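Local coordinates for protein putative glycoside hydrolase (PDB 4ONZ) that is of unknown function but, as a putative glycoside hydrolase, probably belongs to a group of enzymes built on a five-bladed beta-propeller, at residues G23-I28 with A309-S314; C37-Q42 with Q113-G118; V44-S49 with D99-F104; V65-E70 with M95-N100; A149-R152 with N156-K159. All blocks are in the same frame, centred on the assembly; numbering follows the deposited sequence.

Contact 1: residues G23-I28 with A309-S314; sequences GVNPVI and APFEKS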
# COMPACT_ATOMS: atom_id res chain seq x y z
N GLY A 23 -1.45 -5.67 -23.48
CA GLY A 23 -0.05 -5.49 -23.83
C GLY A 23 0.82 -4.48 -23.12
O GLY A 23 1.98 -4.33 -23.49
N VAL A 24 0.30 -3.79 -22.11
CA VAL A 24 1.09 -2.74 -21.45
C VAL A 24 1.85 -3.23 -20.22
O VAL A 24 2.82 -2.59 -19.79
CB VAL A 24 0.24 -1.53 -21.02
CG1 VAL A 24 -0.61 -1.04 -22.18
CG2 VAL A 24 -0.64 -1.85 -19.81
N ASN A 25 1.43 -4.35 -19.64
CA ASN A 25 2.04 -4.84 -18.41
C ASN A 25 3.16 -5.85 -18.59
O ASN A 25 3.10 -6.68 -19.48
CB ASN A 25 0.97 -5.43 -17.50
CG ASN A 25 0.14 -4.38 -16.82
OD1 ASN A 25 0.68 -3.44 -16.22
ND2 ASN A 25 -1.18 -4.53 -16.87
N PRO A 26 4.17 -5.81 -17.69
CA PRO A 26 4.33 -4.90 -16.54
C PRO A 26 4.80 -3.50 -16.93
O PRO A 26 5.49 -3.34 -17.95
CB PRO A 26 5.41 -5.60 -15.70
CG PRO A 26 6.20 -6.38 -16.69
CD PRO A 26 5.24 -6.82 -17.75
N VAL A 27 4.43 -2.50 -16.14
CA VAL A 27 4.81 -1.11 -16.42
C VAL A 27 6.16 -0.70 -15.78
O VAL A 27 6.77 0.27 -16.23
CB VAL A 27 3.69 -0.10 -16.05
CG1 VAL A 27 2.48 -0.31 -16.95
CG2 VAL A 27 3.29 -0.19 -14.59
N ILE A 28 6.61 -1.41 -14.74
CA ILE A 28 7.90 -1.16 -14.10
C ILE A 28 8.57 -2.50 -13.82
O ILE A 28 8.01 -3.35 -13.15
CB ILE A 28 7.79 -0.37 -12.77
CG1 ILE A 28 7.02 0.94 -12.95
CG2 ILE A 28 9.18 -0.07 -12.20
CD1 ILE A 28 6.78 1.69 -11.66
N ALA A 309 -3.11 -13.31 -15.71
CA ALA A 309 -2.21 -13.11 -16.86
C ALA A 309 -0.78 -13.64 -16.68
O ALA A 309 -0.29 -13.77 -15.55
CB ALA A 309 -2.18 -11.64 -17.23
N PRO A 310 -0.09 -13.95 -17.81
CA PRO A 310 1.28 -14.48 -17.73
C PRO A 310 2.26 -13.61 -16.93
O PRO A 310 3.09 -14.15 -16.21
CB PRO A 310 1.72 -14.56 -19.20
CG PRO A 310 0.45 -14.66 -19.97
CD PRO A 310 -0.55 -13.84 -19.21
N PHE A 311 2.13 -12.28 -17.03
CA PHE A 311 3.04 -11.37 -16.33
C PHE A 311 2.87 -11.38 -14.80
O PHE A 311 3.69 -10.84 -14.08
CB PHE A 311 2.94 -9.93 -16.88
CG PHE A 311 1.62 -9.28 -16.65
CD1 PHE A 311 1.37 -8.59 -15.48
CD2 PHE A 311 0.61 -9.35 -17.61
CE1 PHE A 311 0.15 -7.99 -15.25
CE2 PHE A 311 -0.62 -8.75 -17.39
CZ PHE A 311 -0.85 -8.07 -16.20
N GLU A 312 1.80 -12.01 -14.31
CA GLU A 312 1.56 -12.12 -12.88
C GLU A 312 2.09 -13.44 -12.32
O GLU A 312 1.96 -13.69 -11.13
CB GLU A 312 0.06 -11.99 -12.62
CG GLU A 312 -0.49 -10.64 -13.07
CD GLU A 312 -2.00 -10.58 -13.22
OE1 GLU A 312 -2.65 -11.64 -13.31
OE2 GLU A 312 -2.53 -9.46 -13.30
N LYS A 313 2.70 -14.25 -13.20
CA LYS A 313 3.22 -15.57 -12.85
C LYS A 313 4.72 -15.65 -13.08
O LYS A 313 5.29 -14.84 -13.82
CB LYS A 313 2.55 -16.63 -13.73
CG LYS A 313 1.04 -16.70 -13.60
CD LYS A 313 0.44 -17.66 -14.62
CE LYS A 313 -1.05 -17.86 -14.38
NZ LYS A 313 -1.77 -16.56 -14.37
N SER A 314 5.36 -16.63 -12.45
CA SER A 314 6.81 -16.86 -12.60
C SER A 314 7.18 -18.26 -12.11
O SER A 314 6.31 -19.05 -11.74
CB SER A 314 7.59 -15.82 -11.79
OG SER A 314 7.57 -16.13 -10.41

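Contact 2: residues C37-Q42 with Q113-G118; sequences CPMRKQ and QDWPGG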
# COMPACT_ATOMS: atom_id res chain seq x y z
N CYS A 37 25.21 4.49 -2.44
CA CYS A 37 24.52 4.22 -1.18
C CYS A 37 25.30 4.79 -0.01
O CYS A 37 26.46 4.43 0.18
CB CYS A 37 24.32 2.71 -0.97
SG CYS A 37 23.48 2.27 0.59
N PRO A 38 24.66 5.66 0.79
CA PRO A 38 25.35 6.26 1.94
C PRO A 38 25.57 5.26 3.09
O PRO A 38 26.42 5.50 3.95
CB PRO A 38 24.41 7.40 2.37
CG PRO A 38 23.08 7.05 1.82
CD PRO A 38 23.28 6.15 0.64
N MSE A 39 24.80 4.17 3.11
CA MSE A 39 24.95 3.14 4.14
C MSE A 39 26.11 2.25 3.76
O MSE A 39 27.10 2.15 4.50
CB MSE A 39 23.64 2.35 4.29
CG MSE A 39 23.81 1.21 5.29
SE MSE A 39 22.12 0.24 5.48
CE MSE A 39 22.16 -0.72 3.78
N ARG A 40 26.03 1.63 2.58
CA ARG A 40 27.07 0.71 2.08
C ARG A 40 28.33 1.46 1.63
O ARG A 40 29.37 0.84 1.44
CB ARG A 40 26.58 -0.09 0.87
CG ARG A 40 25.33 -0.94 1.05
CD ARG A 40 25.53 -2.17 1.93
NE ARG A 40 24.31 -3.00 1.92
CZ ARG A 40 24.03 -3.98 2.78
NH1 ARG A 40 24.86 -4.30 3.77
NH2 ARG A 40 22.88 -4.65 2.65
N LYS A 41 28.20 2.76 1.39
CA LYS A 41 29.32 3.61 0.98
C LYS A 41 29.98 3.05 -0.27
O LYS A 41 31.19 2.88 -0.32
CB LYS A 41 30.29 3.77 2.16
CG LYS A 41 29.63 4.46 3.35
CD LYS A 41 30.34 4.23 4.67
CE LYS A 41 29.64 4.95 5.81
NZ LYS A 41 28.22 4.54 6.00
N GLN A 42 29.14 2.76 -1.26
CA GLN A 42 29.57 2.23 -2.54
C GLN A 42 28.41 2.25 -3.52
O GLN A 42 27.25 2.43 -3.12
CB GLN A 42 30.09 0.79 -2.39
CG GLN A 42 29.03 -0.24 -2.01
CD GLN A 42 29.64 -1.60 -1.73
OE1 GLN A 42 30.49 -1.73 -0.85
NE2 GLN A 42 29.20 -2.61 -2.46
N GLN A 113 15.95 1.99 12.82
CA GLN A 113 14.69 1.53 12.21
C GLN A 113 14.82 0.87 10.85
O GLN A 113 14.14 -0.12 10.59
CB GLN A 113 13.73 2.72 12.12
CG GLN A 113 13.34 3.22 13.50
CD GLN A 113 12.75 4.62 13.53
OE1 GLN A 113 12.21 5.12 12.54
NE2 GLN A 113 12.84 5.25 14.69
N ASP A 114 15.69 1.41 9.98
CA ASP A 114 15.81 0.90 8.61
C ASP A 114 17.19 0.41 8.15
O ASP A 114 17.36 0.07 6.98
CB ASP A 114 15.23 1.92 7.62
CG ASP A 114 15.96 3.26 7.64
OD1 ASP A 114 17.13 3.30 8.10
OD2 ASP A 114 15.38 4.26 7.16
N TRP A 115 18.19 0.39 9.03
CA TRP A 115 19.47 -0.21 8.68
C TRP A 115 19.41 -1.66 9.17
O TRP A 115 19.09 -1.89 10.32
CB TRP A 115 20.66 0.50 9.33
CG TRP A 115 21.08 1.77 8.67
CD1 TRP A 115 20.28 2.74 8.16
CD2 TRP A 115 22.43 2.26 8.55
NE1 TRP A 115 21.04 3.79 7.67
CE2 TRP A 115 22.37 3.51 7.90
CE3 TRP A 115 23.69 1.75 8.90
CZ2 TRP A 115 23.50 4.26 7.61
CZ3 TRP A 115 24.81 2.50 8.61
CH2 TRP A 115 24.71 3.74 7.97
N PRO A 116 19.73 -2.64 8.30
CA PRO A 116 20.13 -2.57 6.90
C PRO A 116 19.03 -2.96 5.91
O PRO A 116 19.24 -2.89 4.68
CB PRO A 116 21.28 -3.59 6.85
CG PRO A 116 20.87 -4.64 7.84
CD PRO A 116 19.96 -3.98 8.86
N GLY A 117 17.87 -3.37 6.42
CA GLY A 117 16.79 -3.85 5.55
C GLY A 117 16.09 -2.83 4.68
O GLY A 117 15.46 -3.19 3.66
N GLY A 118 16.15 -1.57 5.06
CA GLY A 118 15.57 -0.52 4.25
C GLY A 118 14.09 -0.21 4.49
O GLY A 118 13.54 -0.48 5.57

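Contact 3: residues V44-S49 with D99-F104; sequences VKWEES and DNPVLF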
# COMPACT_ATOMS: atom_id res chain seq x y z
N VAL A 44 25.53 0.87 -5.68
CA VAL A 44 24.61 -0.24 -5.44
C VAL A 44 23.57 -0.31 -6.55
O VAL A 44 23.02 0.73 -6.93
CB VAL A 44 23.92 -0.08 -4.07
CG1 VAL A 44 22.80 -1.09 -3.89
CG2 VAL A 44 24.94 -0.21 -2.95
N LYS A 45 23.34 -1.51 -7.07
CA LYS A 45 22.31 -1.75 -8.10
C LYS A 45 21.02 -1.92 -7.31
O LYS A 45 20.58 -3.03 -7.02
CB LYS A 45 22.63 -2.98 -8.95
CG LYS A 45 23.92 -2.88 -9.76
CD LYS A 45 24.01 -4.08 -10.70
CE LYS A 45 25.27 -4.09 -11.55
NZ LYS A 45 26.48 -4.49 -10.80
N TRP A 46 20.43 -0.79 -6.97
CA TRP A 46 19.30 -0.72 -6.05
C TRP A 46 17.94 -1.27 -6.52
O TRP A 46 17.04 -1.45 -5.70
CB TRP A 46 19.14 0.72 -5.57
CG TRP A 46 18.77 1.67 -6.66
CD1 TRP A 46 19.61 2.30 -7.54
CD2 TRP A 46 17.45 2.09 -7.00
NE1 TRP A 46 18.89 3.10 -8.40
CE2 TRP A 46 17.55 2.99 -8.09
CE3 TRP A 46 16.18 1.81 -6.48
CZ2 TRP A 46 16.44 3.60 -8.67
CZ3 TRP A 46 15.07 2.42 -7.05
CH2 TRP A 46 15.20 3.30 -8.13
N GLU A 47 17.80 -1.54 -7.81
CA GLU A 47 16.53 -2.07 -8.36
C GLU A 47 16.78 -3.22 -9.33
O GLU A 47 16.00 -3.45 -10.25
CB GLU A 47 15.76 -0.95 -9.05
CG GLU A 47 16.54 -0.22 -10.14
CD GLU A 47 15.74 0.90 -10.77
OE1 GLU A 47 14.52 1.00 -10.49
OE2 GLU A 47 16.33 1.69 -11.55
N GLU A 48 17.84 -3.98 -9.08
CA GLU A 48 18.26 -5.06 -9.96
C GLU A 48 17.42 -6.33 -9.86
O GLU A 48 17.25 -7.02 -10.86
CB GLU A 48 19.75 -5.35 -9.72
CG GLU A 48 20.45 -6.22 -10.77
CD GLU A 48 20.34 -7.71 -10.49
OE1 GLU A 48 19.68 -8.11 -9.50
OE2 GLU A 48 20.92 -8.50 -11.26
N SER A 49 16.87 -6.62 -8.68
CA SER A 49 16.13 -7.87 -8.44
C SER A 49 14.63 -7.78 -8.65
O SER A 49 14.04 -8.65 -9.28
CB SER A 49 16.34 -8.34 -7.00
OG SER A 49 17.70 -8.56 -6.72
N ASP A 99 17.03 7.80 -11.84
CA ASP A 99 18.16 6.88 -11.64
C ASP A 99 18.49 6.64 -10.17
O ASP A 99 19.14 5.64 -9.86
CB ASP A 99 19.41 7.39 -12.35
CG ASP A 99 19.33 7.24 -13.86
OD1 ASP A 99 18.40 6.58 -14.37
OD2 ASP A 99 20.23 7.78 -14.53
N ASN A 100 18.09 7.55 -9.29
CA ASN A 100 18.33 7.38 -7.86
C ASN A 100 17.03 7.12 -7.12
O ASN A 100 15.99 7.69 -7.47
CB ASN A 100 18.97 8.63 -7.26
CG ASN A 100 20.39 8.87 -7.77
OD1 ASN A 100 20.86 8.21 -8.70
ND2 ASN A 100 21.06 9.84 -7.17
N PRO A 101 17.07 6.28 -6.07
CA PRO A 101 15.86 6.03 -5.29
C PRO A 101 15.53 7.27 -4.49
O PRO A 101 16.41 8.12 -4.28
CB PRO A 101 16.26 4.88 -4.37
CG PRO A 101 17.72 5.10 -4.15
CD PRO A 101 18.24 5.59 -5.49
N VAL A 102 14.29 7.39 -4.03
CA VAL A 102 13.87 8.58 -3.29
C VAL A 102 13.66 8.38 -1.79
O VAL A 102 13.45 9.35 -1.07
CB VAL A 102 12.61 9.23 -3.92
CG1 VAL A 102 12.93 9.70 -5.34
CG2 VAL A 102 11.43 8.27 -3.92
N LEU A 103 13.68 7.12 -1.32
CA LEU A 103 13.60 6.83 0.11
C LEU A 103 14.46 5.59 0.32
O LEU A 103 14.24 4.56 -0.32
CB LEU A 103 12.17 6.58 0.61
CG LEU A 103 12.04 6.38 2.13
CD1 LEU A 103 12.44 7.62 2.90
CD2 LEU A 103 10.63 5.99 2.53
N PHE A 104 15.43 5.72 1.20
CA PHE A 104 16.41 4.67 1.43
C PHE A 104 17.11 4.84 2.77
O PHE A 104 17.05 5.93 3.35
CB PHE A 104 17.44 4.72 0.29
CG PHE A 104 17.95 6.12 -0.00
CD1 PHE A 104 19.06 6.63 0.67
CD2 PHE A 104 17.33 6.91 -0.96
CE1 PHE A 104 19.54 7.91 0.40
CE2 PHE A 104 17.81 8.19 -1.24
CZ PHE A 104 18.91 8.69 -0.56

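Contact 4: residues V65-E70 with M95-N100; sequences VLYRAE and MKRLDN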
# COMPACT_ATOMS: atom_id res chain seq x y z
N VAL A 65 4.21 6.88 -9.42
CA VAL A 65 4.26 5.56 -8.81
C VAL A 65 5.57 5.49 -8.04
O VAL A 65 6.64 5.77 -8.57
CB VAL A 65 4.17 4.43 -9.86
CG1 VAL A 65 4.21 3.08 -9.19
CG2 VAL A 65 2.91 4.59 -10.70
N LEU A 66 5.45 5.14 -6.76
CA LEU A 66 6.58 5.03 -5.84
C LEU A 66 6.72 3.54 -5.52
O LEU A 66 5.96 2.98 -4.74
CB LEU A 66 6.30 5.88 -4.60
CG LEU A 66 6.24 7.38 -4.93
CD1 LEU A 66 5.43 8.19 -3.93
CD2 LEU A 66 7.64 7.96 -5.07
N TYR A 67 7.68 2.90 -6.16
CA TYR A 67 7.82 1.46 -6.07
C TYR A 67 8.89 0.93 -5.14
O TYR A 67 9.95 1.52 -5.02
CB TYR A 67 8.05 0.88 -7.47
CG TYR A 67 9.24 1.44 -8.24
CD1 TYR A 67 9.13 2.61 -8.98
CD2 TYR A 67 10.46 0.78 -8.27
CE1 TYR A 67 10.21 3.12 -9.71
CE2 TYR A 67 11.53 1.27 -9.00
CZ TYR A 67 11.40 2.44 -9.73
OH TYR A 67 12.48 2.94 -10.44
N ARG A 68 8.60 -0.18 -4.48
CA ARG A 68 9.60 -0.89 -3.71
C ARG A 68 10.61 -1.51 -4.67
O ARG A 68 10.23 -2.18 -5.63
CB ARG A 68 8.97 -2.01 -2.88
CG ARG A 68 10.00 -2.77 -2.08
CD ARG A 68 9.33 -3.80 -1.20
NE ARG A 68 10.25 -4.73 -0.57
CZ ARG A 68 9.86 -5.76 0.18
NH1 ARG A 68 8.58 -5.95 0.41
NH2 ARG A 68 10.75 -6.58 0.72
N ALA A 69 11.90 -1.30 -4.40
CA ALA A 69 12.96 -1.86 -5.22
C ALA A 69 13.95 -2.59 -4.35
O ALA A 69 14.30 -2.10 -3.27
CB ALA A 69 13.69 -0.74 -5.96
N GLU A 70 14.39 -3.77 -4.80
CA GLU A 70 15.39 -4.54 -4.07
C GLU A 70 16.66 -4.74 -4.89
O GLU A 70 16.60 -4.97 -6.11
CB GLU A 70 14.86 -5.90 -3.62
CG GLU A 70 13.79 -5.81 -2.55
CD GLU A 70 13.42 -7.16 -1.96
OE1 GLU A 70 13.40 -8.17 -2.70
OE2 GLU A 70 13.15 -7.20 -0.75
N MSE A 95 6.08 5.11 -18.06
CA MSE A 95 6.77 5.54 -16.85
C MSE A 95 8.12 6.15 -17.12
O MSE A 95 8.91 5.58 -17.87
CB MSE A 95 6.99 4.32 -15.96
CG MSE A 95 5.72 3.60 -15.52
SE MSE A 95 4.76 4.61 -14.14
CE MSE A 95 2.92 4.09 -14.58
N LYS A 96 8.38 7.31 -16.53
CA LYS A 96 9.68 7.97 -16.62
C LYS A 96 10.27 7.85 -15.21
O LYS A 96 9.73 8.44 -14.27
CB LYS A 96 9.51 9.43 -17.04
CG LYS A 96 10.79 10.24 -17.15
CD LYS A 96 10.49 11.68 -17.56
CE LYS A 96 11.69 12.59 -17.43
NZ LYS A 96 12.87 12.12 -18.21
N ARG A 97 11.35 7.09 -15.08
CA ARG A 97 11.96 6.81 -13.78
C ARG A 97 13.24 7.59 -13.50
O ARG A 97 13.97 7.95 -14.41
CB ARG A 97 12.24 5.31 -13.70
CG ARG A 97 10.97 4.47 -13.78
CD ARG A 97 11.21 3.07 -14.30
NE ARG A 97 12.04 2.23 -13.44
CZ ARG A 97 12.31 0.95 -13.70
NH1 ARG A 97 11.81 0.36 -14.79
NH2 ARG A 97 13.05 0.25 -12.86
N LEU A 98 13.50 7.85 -12.22
CA LEU A 98 14.72 8.52 -11.79
C LEU A 98 15.78 7.46 -11.55
O LEU A 98 15.47 6.34 -11.09
CB LEU A 98 14.51 9.30 -10.49
CG LEU A 98 13.48 10.44 -10.49
CD1 LEU A 98 13.37 11.04 -9.09
CD2 LEU A 98 13.84 11.50 -11.52
N ASP A 99 17.03 7.80 -11.84
CA ASP A 99 18.16 6.88 -11.64
C ASP A 99 18.49 6.64 -10.17
O ASP A 99 19.14 5.64 -9.86
CB ASP A 99 19.41 7.39 -12.35
CG ASP A 99 19.33 7.24 -13.86
OD1 ASP A 99 18.40 6.58 -14.37
OD2 ASP A 99 20.23 7.78 -14.53
N ASN A 100 18.09 7.55 -9.29
CA ASN A 100 18.33 7.38 -7.86
C ASN A 100 17.03 7.12 -7.12
O ASN A 100 15.99 7.69 -7.47
CB ASN A 100 18.97 8.63 -7.26
CG ASN A 100 20.39 8.87 -7.77
OD1 ASN A 100 20.86 8.21 -8.70
ND2 ASN A 100 21.06 9.84 -7.17

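Contact 5: residues A149-R152 with N156-K159; sequences ATSR and NWTK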
# COMPACT_ATOMS: atom_id res chain seq x y z
N ALA A 149 6.88 8.96 6.41
CA ALA A 149 7.72 9.96 5.73
C ALA A 149 6.79 10.96 5.05
O ALA A 149 5.66 10.61 4.71
CB ALA A 149 8.63 9.31 4.68
N THR A 150 7.23 12.20 4.90
CA THR A 150 6.42 13.21 4.22
C THR A 150 7.24 13.87 3.11
O THR A 150 8.47 13.83 3.10
CB THR A 150 5.88 14.31 5.17
OG1 THR A 150 6.96 14.98 5.82
CG2 THR A 150 4.94 13.71 6.22
N SER A 151 6.52 14.46 2.17
CA SER A 151 7.12 15.16 1.05
C SER A 151 6.11 16.10 0.43
O SER A 151 4.91 15.89 0.52
CB SER A 151 7.59 14.16 -0.01
OG SER A 151 8.24 14.84 -1.07
N ARG A 152 6.63 17.15 -0.20
CA ARG A 152 5.79 18.05 -0.97
C ARG A 152 6.02 17.90 -2.47
O ARG A 152 5.13 18.24 -3.25
CB ARG A 152 5.98 19.50 -0.51
CG ARG A 152 5.24 19.75 0.78
CD ARG A 152 5.16 21.22 1.15
NE ARG A 152 4.01 21.40 2.03
CZ ARG A 152 2.76 21.60 1.61
NH1 ARG A 152 2.47 21.71 0.31
NH2 ARG A 152 1.79 21.72 2.50
N ASN A 156 11.84 14.40 -2.63
CA ASN A 156 12.55 14.66 -1.38
C ASN A 156 11.64 14.32 -0.20
O ASN A 156 10.70 15.04 0.11
CB ASN A 156 13.04 16.09 -1.37
CG ASN A 156 14.08 16.34 -2.45
OD1 ASN A 156 15.17 15.78 -2.41
ND2 ASN A 156 13.74 17.17 -3.42
N TRP A 157 11.93 13.17 0.42
CA TRP A 157 11.15 12.64 1.55
C TRP A 157 11.84 12.88 2.88
O TRP A 157 13.04 12.70 2.99
CB TRP A 157 10.89 11.13 1.38
CG TRP A 157 9.97 10.90 0.23
CD1 TRP A 157 10.32 10.73 -1.07
CD2 TRP A 157 8.55 10.88 0.27
NE1 TRP A 157 9.20 10.60 -1.85
CE2 TRP A 157 8.09 10.67 -1.05
CE3 TRP A 157 7.61 11.00 1.30
CZ2 TRP A 157 6.74 10.62 -1.37
CZ3 TRP A 157 6.26 10.93 0.98
CH2 TRP A 157 5.84 10.74 -0.34
N THR A 158 11.06 13.28 3.88
CA THR A 158 11.57 13.50 5.23
C THR A 158 11.01 12.39 6.12
O THR A 158 9.80 12.24 6.20
CB THR A 158 11.10 14.87 5.77
OG1 THR A 158 11.54 15.91 4.89
CG2 THR A 158 11.64 15.13 7.17
N LYS A 159 11.88 11.60 6.76
CA LYS A 159 11.42 10.53 7.66
C LYS A 159 10.97 11.18 8.95
O LYS A 159 11.54 12.18 9.36
CB LYS A 159 12.54 9.53 7.96
CG LYS A 159 13.02 8.76 6.73
CD LYS A 159 14.23 7.89 7.04
CE LYS A 159 14.86 7.31 5.77
NZ LYS A 159 16.09 6.54 6.05
O HOH W 1 10.41 16.37 2.46
O HOH W 2 9.24 17.95 -0.53

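Contact 1: residues G23-I28 with A309-S314
Between Ala309 and Ser314 the chain makes a single 3-10 turn that holds the Phe311 ring against Asn25 and Pro26. At the start of the turn, Ala309 O accepts a hydrogen bond from the backbone N of Glu312, and Ala309 N binds the Glu312 carboxylate, with Ala309 N and Glu312 OE1 3.0 Å apart; the turn is thus closed by main chain and side chain alike. Phe311 then makes the contact. Its CG sits between the backbone N and the carbonyl carbon (chi1 65°), which throws the ring towards Asn25. Asn25 CB stands over the middle of one face, 3.5 Å from the Phe311 ring centroid in a CH-pi contact, and the amide plane is inclined 37° to the ring. Asn25 OD1 is bound by the backbone N of Val347, in strand 344-350, and Val27 and Ile28 pair with Val345 of that strand through a classic beta bulge. An early piece of chain thereby joins the last strand, consistent with the closure of a propeller ring. Pro26, after a cis peptide bond, slides past Phe311, with Pro26 CD 4.0 Å from Phe311 CB. Glu312 follows, its OE2 salt-bridged to Arg20 and hydrogen-bonded to Tyr338 OH.

Contact 2: residues C37-Q42 with Q113-G118
Met39 and Trp115 mark the closest approach of the two backbones, 7.9 Å from CA to CA, so side chains have to bridge the gap. Met39, a selenomethionine, does most of this. Its CG is anti to the backbone N (chi1 176°) and the chain runs on extended to SE, lying flat along one face of the Trp115 indole. Met39 CG stands 3.5 Å above the centroid of the six-membered ring of Trp115, almost on its normal, while Met39 SE is 3.8 Å from the centroid of the five-membered ring, a Met-aromatic contact. The one bend (chi3 75°) turns CE away from the indole to Pro116, where Met39 CE lies 3.7 Å from Pro116 O. Lys41 comes at the far end of the indole, its NZ 4.1 Å from Trp115 CH2. That ammonium is gripped by its own loop, with Lys41 NZ 2.9 Å from Pro38 O and 3.0 Å from Met39 O, which keeps it near Trp115. Residues 37-42 form the G1-bulge turn of hairpin 34-37/42-45, with Lys41 and Gln42 both facing Cys37. Residues 113-118 leave helix 111-114 at Trp115, pass the cis Pro116 and enter strand 118-126, where Gly118 pairs with Trp139 of strand 132-139.

Contact 3: residues V44-S49 with D99-F104
Pro101 is laid broadly over one face of the Trp46 indole, and the two side chains are set at a slant to each other. Pro101 CD hangs over the five-membered ring of Trp46, 3.8 Å from the centroid and 10° off the normal, a CH-pi contact. Pro101 CB reaches the other ring, 3.7 Å from Trp46 CE3, so the pyrrolidine spans both halves of the indole. Glu47 CG of the same segment lies over the opposite face, 3.9 Å above the Trp46 plane, and the indole is held as the middle layer of a sandwich. Its rotation is fixed at the rim: Trp46 NE1 gives a hydrogen bond to Asp99 O at 2.9 Å. The bond is bent (139° at the hydrogen), and the oxygen lies somewhat out of the indole plane. Trp46 belongs to the link that carries the chain from hairpin 34-37/42-45 into strand 50-59, the first of a four-stranded antiparallel propeller blade, while 99-104 follows its last strand 96-97 and still runs beside strand 82-89, where Val102 and Leu103 both face Val84 in a classic beta bulge. Just before Trp46, Lys45 centres an inverse gamma turn. A chi1 of 65° tucks the indole in over its own backbone and points it at 99-101. Phe35 of the hairpin packs edge-to-face with Trp46 and also touches Pro101.

Contact 4: residues V65-E70 with M95-N100
Tyr67 and Arg97 meet where the phenol oxygen comes to the edge of the guanidinium. Arg97 NE gives a hydrogen bond to Tyr67 OH at 3.1 Å, fairly straight (152° at the hydrogen), with the oxygen a little out of the guanidinium plane. The two flat groups stand 89° apart, almost perpendicular, so this is an end-on polar contact and not a stack. A bend in the Arg97 chain at chi3 (65°) turns NE to the phenol and brings NH2 alongside, 3.7 Å from Tyr67 OH. Glu47 completes the group: its OE1 is hydrogen-bonded to Tyr67 OH and forms a salt bridge with Arg97 NH2, which also bonds to Ser29 O. Phenol, guanidinium and carboxylate thus lock one another, and the arginine has little room to turn. Two residues back along each segment the chemistry becomes apolar. Met95, a selenomethionine bent at chi2 and chi3, curls over Val65, its SE and its CE each 3.9 Å from Val65 CG2. Strand 62-70 is the second of a four-stranded antiparallel blade and 96-97 the fourth, at one edge; strand 82-89 runs between them, pairing with Val65 through Ala87 and with Tyr67 through Gly85. The contact therefore reaches over a whole strand on one face of the blade, and Tyr337 of strand 333-340 packs against both Val65 and Met95.

Contact 5: residues A149-R152 with N156-K159
Thr150 and Thr158 form the hydrogen-bonded pair of an antiparallel beta hairpin, strands 144-151 and 158-162, at the outer edge of a propeller blade. Thr150 N lies 2.9 Å from Thr158 O, and Thr158 N returns a nearly straight bond to Thr150 O at 2.8 Å. Ala149 and Lys159 follow as a non-hydrogen-bonded pair. Near the turn Trp157 folds back across the other strand. Trp157 CB lies 4.0 Å from Thr150 O; from there CG, anti to the carbonyl carbon (chi1 -67°), carries the indole beneath Ser151. Ser151 CB stands over the middle of the six-membered ring, 3.4 Å from Trp157 CE3, a tight CH-pi contact. Trp157 CE3 also meets Ala149 CB, at 3.9 Å, while CZ3 comes to the Ala149 carbonyl at the ring edge. At the tip, Trp157 CH2 and CZ2 are each 3.9 Å from Ser151 CB. On the far rim NE1 makes a weak bond to Leu154 O in the turn, and the indole packs on Tyr132 and Met134 of strand 132-139. Ser151 OG bonds to Asn156 O at 2.7 Å, meeting it from above the carbonyl plane. One water donates to both Thr150 O and Asn156 O, and accepts from Thr158 OG1 at 2.7 Å.

How the contacts relate
Contact 1 lies at the surface, at the meeting of early and late chain; contacts 2 to 5 are partly buried, and contact 4, nearest the chain centre, ties two strands of one blade. Contacts 3 and 4 share Asp99 and Asn100, and the Glu47 carboxylate serves both. Ile28 of contact 1 packs on Val65, Tyr67 and Arg97 of contact 4. Contact 2 joins the 34-37/42-45 hairpin to the start of the next blade, and contact 5 lies at that blade's outer hairpin; a salt bridge of Asp114 to Lys159 connects them. Lys159 also bonds to Phe104 O of contact 3. Contacts 1 to 3 rest mainly on flat rings, contact 4 on a polar pair beside an apolar one, contact 5 on backbone pairing.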